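Local coordinates for protein cytochrome c2 (Rhodobacter sphaeroides, PDB 1CXC) that carries electrons on a covalently bound heme c, serving as the donor to oxidized bacteriochlorophyll in photosynthetic electron transfer, at residues A11-Q14 with C15-C18; W114-L117 with Q118-V122. One frame throughout, in Å; residues are numbered along the deposited sequence.

Contact 1. Residues A11-Q14 with C15-C18; sequences AFNQ and CQTC. With HEC (heme c), chain B.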
ATOM      1  N   ALA A  11      -5.482 -13.097  -0.484  1.00 14.06           N
ATOM      2  CA  ALA A  11      -4.534 -12.538  -1.430  1.00 14.54           C
ATOM      3  C   ALA A  11      -3.466 -11.670  -0.769  1.00 14.49           C
ATOM      4  O   ALA A  11      -2.330 -11.604  -1.243  1.00 15.61           O
ATOM      5  CB  ALA A  11      -5.316 -11.693  -2.431  1.00 14.35           C
ATOM      6  N   PHE A  12      -3.741 -11.203   0.452  1.00 13.23           N
ATOM      7  CA  PHE A  12      -2.806 -10.366   1.195  1.00 13.64           C
ATOM      8  C   PHE A  12      -1.607 -11.152   1.739  1.00 14.67           C
ATOM      9  O   PHE A  12      -0.573 -10.601   2.125  1.00 11.61           O
ATOM     10  CB  PHE A  12      -3.546  -9.666   2.337  1.00 13.67           C
ATOM     11  CG  PHE A  12      -2.725  -8.589   3.028  1.00 13.39           C
ATOM     12  CD1 PHE A  12      -2.431  -7.416   2.354  1.00 13.19           C
ATOM     13  CD2 PHE A  12      -2.177  -8.835   4.266  1.00 13.62           C
ATOM     14  CE1 PHE A  12      -1.565  -6.500   2.918  1.00 14.27           C
ATOM     15  CE2 PHE A  12      -1.306  -7.925   4.827  1.00 16.54           C
ATOM     16  CZ  PHE A  12      -0.996  -6.756   4.153  1.00 16.56           C
ATOM     17  N   ASN A  13      -1.667 -12.484   1.718  1.00 18.21           N
ATOM     18  CA  ASN A  13      -0.524 -13.234   2.201  1.00 19.50           C
ATOM     19  C   ASN A  13       0.683 -12.883   1.384  1.00 17.64           C
ATOM     20  O   ASN A  13       1.784 -12.948   1.886  1.00 18.35           O
ATOM     21  CB  ASN A  13      -0.712 -14.732   2.052  1.00 23.21           C
ATOM     22  CG  ASN A  13      -1.889 -15.306   2.816  1.00 27.01           C
ATOM     23  OD1 ASN A  13      -2.567 -16.205   2.315  1.00 30.55           O
ATOM     24  ND2 ASN A  13      -2.165 -14.828   4.034  1.00 29.14           N
ATOM     25  N   GLN A  14       0.531 -12.641   0.082  1.00 17.89           N
ATOM     26  CA  GLN A  14       1.693 -12.311  -0.736  1.00 19.86           C
ATOM     27  C   GLN A  14       2.430 -11.081  -0.231  1.00 19.50           C
ATOM     28  O   GLN A  14       3.601 -10.870  -0.542  1.00 21.85           O
ATOM     29  CB  GLN A  14       1.322 -12.015  -2.177  1.00 24.05           C
ATOM     30  CG  GLN A  14      -0.100 -12.346  -2.588  1.00 33.25           C
ATOM     31  CD  GLN A  14      -0.252 -12.401  -4.103  1.00 36.29           C
ATOM     32  OE1 GLN A  14       0.729 -12.498  -4.844  1.00 37.56           O
ATOM     33  NE2 GLN A  14      -1.481 -12.345  -4.607  1.00 37.45           N
ATOM     34  N   CYS A  15       1.675 -10.123   0.276  1.00 15.13           N
ATOM     35  CA  CYS A  15       2.240  -8.886   0.780  1.00 14.22           C
ATOM     36  C   CYS A  15       2.952  -9.039   2.115  1.00 13.72           C
ATOM     37  O   CYS A  15       3.805  -8.225   2.440  1.00 11.68           O
ATOM     38  CB  CYS A  15       1.116  -7.869   0.991  1.00 11.06           C
ATOM     39  SG  CYS A  15      -0.115  -7.782  -0.325  1.00 12.20           S
ATOM     40  N   GLN A  16       2.694 -10.130   2.857  1.00 13.37           N
ATOM     41  CA  GLN A  16       3.286 -10.290   4.166  1.00 15.02           C
ATOM     42  C   GLN A  16       4.785 -10.545   4.163  1.00 14.76           C
ATOM     43  O   GLN A  16       5.424 -10.580   5.208  1.00 16.25           O
ATOM     44  CB  GLN A  16       2.523 -11.371   4.921  1.00 18.14           C
ATOM     45  CG  GLN A  16       1.148 -10.873   5.313  1.00 21.76           C
ATOM     46  CD  GLN A  16       0.342 -11.884   6.114  1.00 27.73           C
ATOM     47  OE1 GLN A  16      -0.859 -12.068   5.907  1.00 29.61           O
ATOM     48  NE2 GLN A  16       0.964 -12.565   7.065  1.00 26.30           N
ATOM     49  N   THR A  17       5.363 -10.774   2.991  1.00 15.54           N
ATOM     50  CA  THR A  17       6.787 -10.946   2.887  1.00 15.98           C
ATOM     51  C   THR A  17       7.466  -9.644   3.261  1.00 15.59           C
ATOM     52  O   THR A  17       8.614  -9.608   3.718  1.00 13.82           O
ATOM     53  CB  THR A  17       7.139 -11.219   1.439  1.00 17.17           C
ATOM     54  OG1 THR A  17       6.443 -12.395   1.111  1.00 22.20           O
ATOM     55  CG2 THR A  17       8.620 -11.418   1.253  1.00 20.61           C
ATOM     56  N   CYS A  18       6.726  -8.521   3.167  1.00 13.09           N
ATOM     57  CA  CYS A  18       7.334  -7.210   3.430  1.00 13.19           C
ATOM     58  C   CYS A  18       6.488  -6.278   4.285  1.00 12.27           C
ATOM     59  O   CYS A  18       7.002  -5.358   4.897  1.00 13.14           O
ATOM     60  CB  CYS A  18       7.569  -6.486   2.095  1.00 10.36           C
ATOM     61  SG  CYS A  18       8.725  -7.335   1.010  1.00 11.34           S
TER
HETATM   62 FE   HEC B 125       4.407  -2.704  -0.677  1.00 12.12          FE
HETATM   63  CHA HEC B 125       5.018   0.575  -0.112  1.00 10.23           C
HETATM   64  CHB HEC B 125       1.058  -2.092  -0.752  1.00  9.29           C
HETATM   65  CHC HEC B 125       3.817  -5.996  -1.431  1.00 11.47           C
HETATM   66  CHD HEC B 125       7.734  -3.413  -0.299  1.00 10.59           C
HETATM   67  NA  HEC B 125       3.270  -1.098  -0.512  1.00  7.33           N
HETATM   68  C1A HEC B 125       3.696   0.202  -0.290  1.00  9.03           C
HETATM   69  C2A HEC B 125       2.569   1.119  -0.258  1.00  9.51           C
HETATM   70  C3A HEC B 125       1.455   0.379  -0.466  1.00  7.83           C
HETATM   71  C4A HEC B 125       1.899  -0.999  -0.588  1.00  8.84           C
HETATM   72  CMA HEC B 125       0.046   0.927  -0.646  1.00  8.08           C
HETATM   73  CAA HEC B 125       2.602   2.610   0.043  1.00 11.47           C
HETATM   74  CBA HEC B 125       2.225   2.863   1.494  1.00 12.62           C
HETATM   75  CGA HEC B 125       2.558   4.244   2.036  1.00  9.44           C
HETATM   76  O1A HEC B 125       2.989   4.327   3.168  1.00 10.67           O
HETATM   77  O2A HEC B 125       2.565   5.191   1.258  1.00 14.06           O
HETATM   78  NB  HEC B 125       2.802  -3.792  -1.034  1.00 11.38           N
HETATM   79  C1B HEC B 125       1.477  -3.392  -0.943  1.00 10.87           C
HETATM   80  C2B HEC B 125       0.577  -4.512  -1.163  1.00 12.48           C
HETATM   81  C3B HEC B 125       1.340  -5.615  -1.438  1.00 12.97           C
HETATM   82  C4B HEC B 125       2.721  -5.156  -1.339  1.00 11.64           C
HETATM   83  CMB HEC B 125      -0.954  -4.446  -1.104  1.00 11.48           C
HETATM   84  CAB HEC B 125       0.869  -6.905  -1.816  1.00  8.25           C
HETATM   85  CBB HEC B 125       0.121  -7.137  -3.061  1.00 10.12           C
HETATM   86  NC  HEC B 125       5.538  -4.328  -0.870  1.00 10.26           N
HETATM   87  C1C HEC B 125       5.123  -5.614  -1.203  1.00 11.50           C
HETATM   88  C2C HEC B 125       6.230  -6.548  -1.146  1.00 10.86           C
HETATM   89  C3C HEC B 125       7.329  -5.825  -0.829  1.00 12.39           C
HETATM   90  C4C HEC B 125       6.892  -4.455  -0.645  1.00 11.21           C
HETATM   91  CMC HEC B 125       6.123  -8.064  -1.202  1.00 10.87           C
HETATM   92  CAC HEC B 125       8.624  -6.304  -0.659  1.00 11.81           C
HETATM   93  CBC HEC B 125       9.334  -7.042  -1.693  1.00 14.61           C
HETATM   94  ND  HEC B 125       6.009  -1.660  -0.274  1.00 11.95           N
HETATM   95  C1D HEC B 125       7.324  -2.099  -0.138  1.00 11.61           C
HETATM   96  C2D HEC B 125       8.226  -0.992   0.092  1.00 11.94           C
HETATM   97  C3D HEC B 125       7.480   0.134   0.076  1.00 11.04           C
HETATM   98  C4D HEC B 125       6.105  -0.285  -0.121  1.00 11.24           C
HETATM   99  CMD HEC B 125       9.740  -1.069   0.275  1.00  9.92           C
HETATM  100  CAD HEC B 125       8.012   1.555  -0.038  1.00 12.69           C
HETATM  101  CBD HEC B 125       7.896   2.075  -1.470  1.00 15.01           C
HETATM  102  CGD HEC B 125       8.851   3.227  -1.815  1.00 17.08           C
HETATM  103  O1D HEC B 125       8.997   3.527  -2.991  1.00 17.28           O
HETATM  104  O2D HEC B 125       9.152   4.018  -0.936  1.00 16.67           O
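The heme-attachment site of cytochrome c2 begins where Phe12 meets Cys15, whose sulfur is one of two thioether anchors of heme c. Cys15 CB sits over one face of the Phe12 ring, 4.0 Å from its centroid, in a CH-pi contact displaced toward the rim. The sulfur stands more obliquely, with SG 3.6 Å from Phe12 CD1, so the pair also makes a sulfur-aromatic contact. Phe12 turns its ring this way because CG lies anti to the backbone N (chi1 -170°), while Cys15 holds SG beside its own backbone N and directs it to the porphyrin. There SG is bonded to heme CAB at 2.0 Å, and three residues on Cys18 SG makes the matching bond to CAC at 2.0 Å.

Cys15, Cys18 and the following His19 form the CXXCH signature of the cytochrome c family, in which the histidine is the predicted axial ligand of the iron. The backbone leading into it makes a 3-10 turn over residues 12-14: Phe12 O receives weak bonds from the N atoms of both Cys15 and Gln16, and Gln16 N makes a better bond to Asn13 O (3.1 Å, 149°), approaching from above the carbonyl plane.

Gln16 reaches back across Phe12 at about a right angle, its amide plane 37° from the ring plane and its OE1 3.9 Å from Phe12 CD2. Beside it runs Asn13, pointing the same way, with ND2 3.6 Å from Gln16 OE1. An alanine in place of Phe12 would take away the ring under Cys15 CB and is likely to leave Cys15 CB and SG without their aromatic neighbour and open a gap toward Leu40, which the ring also touches.

Contact 2. Residues W114-L117 with Q118-V122; sequences WAYL and QQVAV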
ATOM      1  N   TRP A 114      -7.998  -4.240  -1.604  1.00 11.60           N
ATOM      2  CA  TRP A 114      -8.426  -2.924  -1.147  1.00 11.20           C
ATOM      3  C   TRP A 114      -9.689  -3.066  -0.302  1.00 10.19           C
ATOM      4  O   TRP A 114      -9.850  -2.410   0.727  1.00  8.97           O
ATOM      5  CB  TRP A 114      -8.704  -1.997  -2.338  1.00  8.87           C
ATOM      6  CG  TRP A 114      -9.103  -0.581  -1.861  1.00  8.96           C
ATOM      7  CD1 TRP A 114     -10.403  -0.151  -1.926  1.00 10.96           C
ATOM      8  CD2 TRP A 114      -8.278   0.344  -1.281  1.00 10.01           C
ATOM      9  NE1 TRP A 114     -10.410   1.072  -1.402  1.00 10.88           N
ATOM     10  CE2 TRP A 114      -9.161   1.389  -0.987  1.00 12.14           C
ATOM     11  CE3 TRP A 114      -6.940   0.436  -0.951  1.00 12.77           C
ATOM     12  CZ2 TRP A 114      -8.710   2.542  -0.347  1.00 11.81           C
ATOM     13  CZ3 TRP A 114      -6.489   1.592  -0.322  1.00 13.76           C
ATOM     14  CH2 TRP A 114      -7.361   2.636  -0.024  1.00 14.36           C
ATOM     15  N   ALA A 115     -10.607  -3.953  -0.684  1.00  7.55           N
ATOM     16  CA  ALA A 115     -11.813  -4.127   0.098  1.00  8.98           C
ATOM     17  C   ALA A 115     -11.503  -4.696   1.487  1.00  9.47           C
ATOM     18  O   ALA A 115     -12.126  -4.330   2.494  1.00  9.16           O
ATOM     19  CB  ALA A 115     -12.759  -5.080  -0.632  1.00  9.77           C
ATOM     20  N   TYR A 116     -10.465  -5.534   1.570  1.00 10.47           N
ATOM     21  CA  TYR A 116     -10.041  -6.112   2.835  1.00  9.34           C
ATOM     22  C   TYR A 116      -9.448  -5.013   3.724  1.00  7.89           C
ATOM     23  O   TYR A 116      -9.802  -4.856   4.889  1.00 10.06           O
ATOM     24  CB  TYR A 116      -9.007  -7.206   2.522  1.00  9.66           C
ATOM     25  CG  TYR A 116      -8.206  -7.717   3.712  1.00 12.78           C
ATOM     26  CD1 TYR A 116      -8.866  -8.285   4.790  1.00 14.38           C
ATOM     27  CD2 TYR A 116      -6.834  -7.598   3.713  1.00 13.47           C
ATOM     28  CE1 TYR A 116      -8.159  -8.741   5.893  1.00 16.29           C
ATOM     29  CE2 TYR A 116      -6.121  -8.046   4.805  1.00 17.46           C
ATOM     30  CZ  TYR A 116      -6.786  -8.614   5.887  1.00 18.59           C
ATOM     31  OH  TYR A 116      -6.068  -9.047   6.994  1.00 19.93           O
ATOM     32  N   LEU A 117      -8.735  -4.065   3.142  1.00 11.65           N
ATOM     33  CA  LEU A 117      -8.146  -2.978   3.917  1.00 11.69           C
ATOM     34  C   LEU A 117      -9.209  -2.012   4.407  1.00 11.58           C
ATOM     35  O   LEU A 117      -9.051  -1.373   5.434  1.00 11.80           O
ATOM     36  CB  LEU A 117      -7.117  -2.220   3.085  1.00 10.13           C
ATOM     37  CG  LEU A 117      -5.902  -3.008   2.637  1.00  9.98           C
ATOM     38  CD1 LEU A 117      -5.078  -2.161   1.686  1.00 12.71           C
ATOM     39  CD2 LEU A 117      -5.097  -3.471   3.837  1.00 11.72           C
ATOM     40  N   GLN A 118     -10.273  -1.820   3.645  1.00 13.63           N
ATOM     41  CA  GLN A 118     -11.346  -0.967   4.093  1.00 13.90           C
ATOM     42  C   GLN A 118     -12.073  -1.648   5.242  1.00 16.81           C
ATOM     43  O   GLN A 118     -12.901  -1.037   5.918  1.00 18.06           O
ATOM     44  CB  GLN A 118     -12.309  -0.703   2.947  1.00 12.22           C
ATOM     45  CG  GLN A 118     -11.795   0.404   2.047  1.00 15.29           C
ATOM     46  CD  GLN A 118     -12.169   1.793   2.577  1.00 16.47           C
ATOM     47  OE1 GLN A 118     -12.388   2.724   1.822  1.00 19.64           O
ATOM     48  NE2 GLN A 118     -12.279   1.996   3.879  1.00 12.36           N
ATOM     49  N   GLN A 119     -11.881  -2.961   5.427  1.00 18.08           N
ATOM     50  CA  GLN A 119     -12.530  -3.631   6.537  1.00 20.23           C
ATOM     51  C   GLN A 119     -11.653  -3.669   7.759  1.00 19.85           C
ATOM     52  O   GLN A 119     -12.096  -3.368   8.845  1.00 18.93           O
ATOM     53  CB  GLN A 119     -12.840  -5.090   6.245  1.00 26.61           C
ATOM     54  CG  GLN A 119     -13.792  -5.295   5.091  1.00 37.65           C
ATOM     55  CD  GLN A 119     -15.138  -4.671   5.355  1.00 43.40           C
ATOM     56  OE1 GLN A 119     -15.701  -4.792   6.440  1.00 47.98           O
ATOM     57  NE2 GLN A 119     -15.666  -3.938   4.381  1.00 50.84           N
ATOM     58  N   VAL A 120     -10.351  -3.782   7.620  1.00 18.13           N
ATOM     59  CA  VAL A 120      -9.544  -3.899   8.809  1.00 18.01           C
ATOM     60  C   VAL A 120      -8.502  -2.813   9.042  1.00 18.85           C
ATOM     61  O   VAL A 120      -7.796  -2.848  10.055  1.00 19.31           O
ATOM     62  CB  VAL A 120      -8.789  -5.255   8.784  1.00 16.82           C
ATOM     63  CG1 VAL A 120      -9.727  -6.440   8.718  1.00 17.38           C
ATOM     64  CG2 VAL A 120      -7.805  -5.306   7.625  1.00 14.22           C
ATOM     65  N   ALA A 121      -8.142  -2.035   8.033  1.00 17.51           N
ATOM     66  CA  ALA A 121      -7.046  -1.096   8.231  1.00 17.00           C
ATOM     67  C   ALA A 121      -7.428   0.360   8.219  1.00 18.57           C
ATOM     68  O   ALA A 121      -6.623   1.196   7.846  1.00 17.53           O
ATOM     69  CB  ALA A 121      -6.023  -1.308   7.125  1.00 13.96           C
ATOM     70  N   VAL A 122      -8.664   0.685   8.583  1.00 22.46           N
ATOM     71  CA  VAL A 122      -9.098   2.071   8.608  1.00 24.26           C
ATOM     72  C   VAL A 122      -8.901   2.632   9.999  1.00 28.51           C
ATOM     73  O   VAL A 122      -9.477   2.122  10.964  1.00 26.64           O
ATOM     74  CB  VAL A 122     -10.580   2.158   8.237  1.00 22.79           C
ATOM     75  CG1 VAL A 122     -11.044   3.601   8.242  1.00 20.88           C
ATOM     76  CG2 VAL A 122     -10.814   1.554   6.870  1.00 22.38           C
TER
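With CG anti to the backbone N (chi1 167°), Tyr116 swings its ring alongside the next turn of the C-terminal helix 107-120, where Val120 places CG2 between its own backbone N and carbonyl carbon. Val120 CG2 lies over one face of the Tyr116 ring, 4.0 Å from its centroid and offset toward the rim, an i to i+4 CH-pi contact close to the ring normal. Four residues apart likewise, Trp114 and Gln118 meet obliquely: Gln118, bent at chi2, brings CG to 3.8 Å from Trp114 NE1, the amide turned 75° from the indole plane.

Inward, Leu117 rests on Phe76 and Ile21, its side chain about 5 Å from the heme at the nearest atoms. The backbone is still helical here, Gln118 N bonding to Trp114 O at 3.0 Å. Near the end, Tyr116 O takes two donors: Val120 N nearly in line with the carbonyl, and Gln119 N from above its plane. Ala121 is the first residue to leave helical geometry, yet its N still bonds to Leu117 O at 2.8 Å, and its CB packs 4.0 Å from Leu117 CD2.

From the N terminus, helix 5-11 runs into contact 1, a local contact that closes the turn between this helix and strand 21-22 and carries the chain to the heme. Contact 2, equally local, closes the last turn of helix 107-120; the two are in series, neither nested nor crossed. Between them come the short antiparallel pair 21-22 and 28-30 and three more helices, before helix 107-120 brings the chain back to its starting region. There the two contacts touch, Phe12 CG lying 3.9 Å from Tyr116 CE2. Ala9 also touches Tyr116, and Ala11 touches Ile113, so the N-terminal and C-terminal helices pack together, as in the cytochrome c fold.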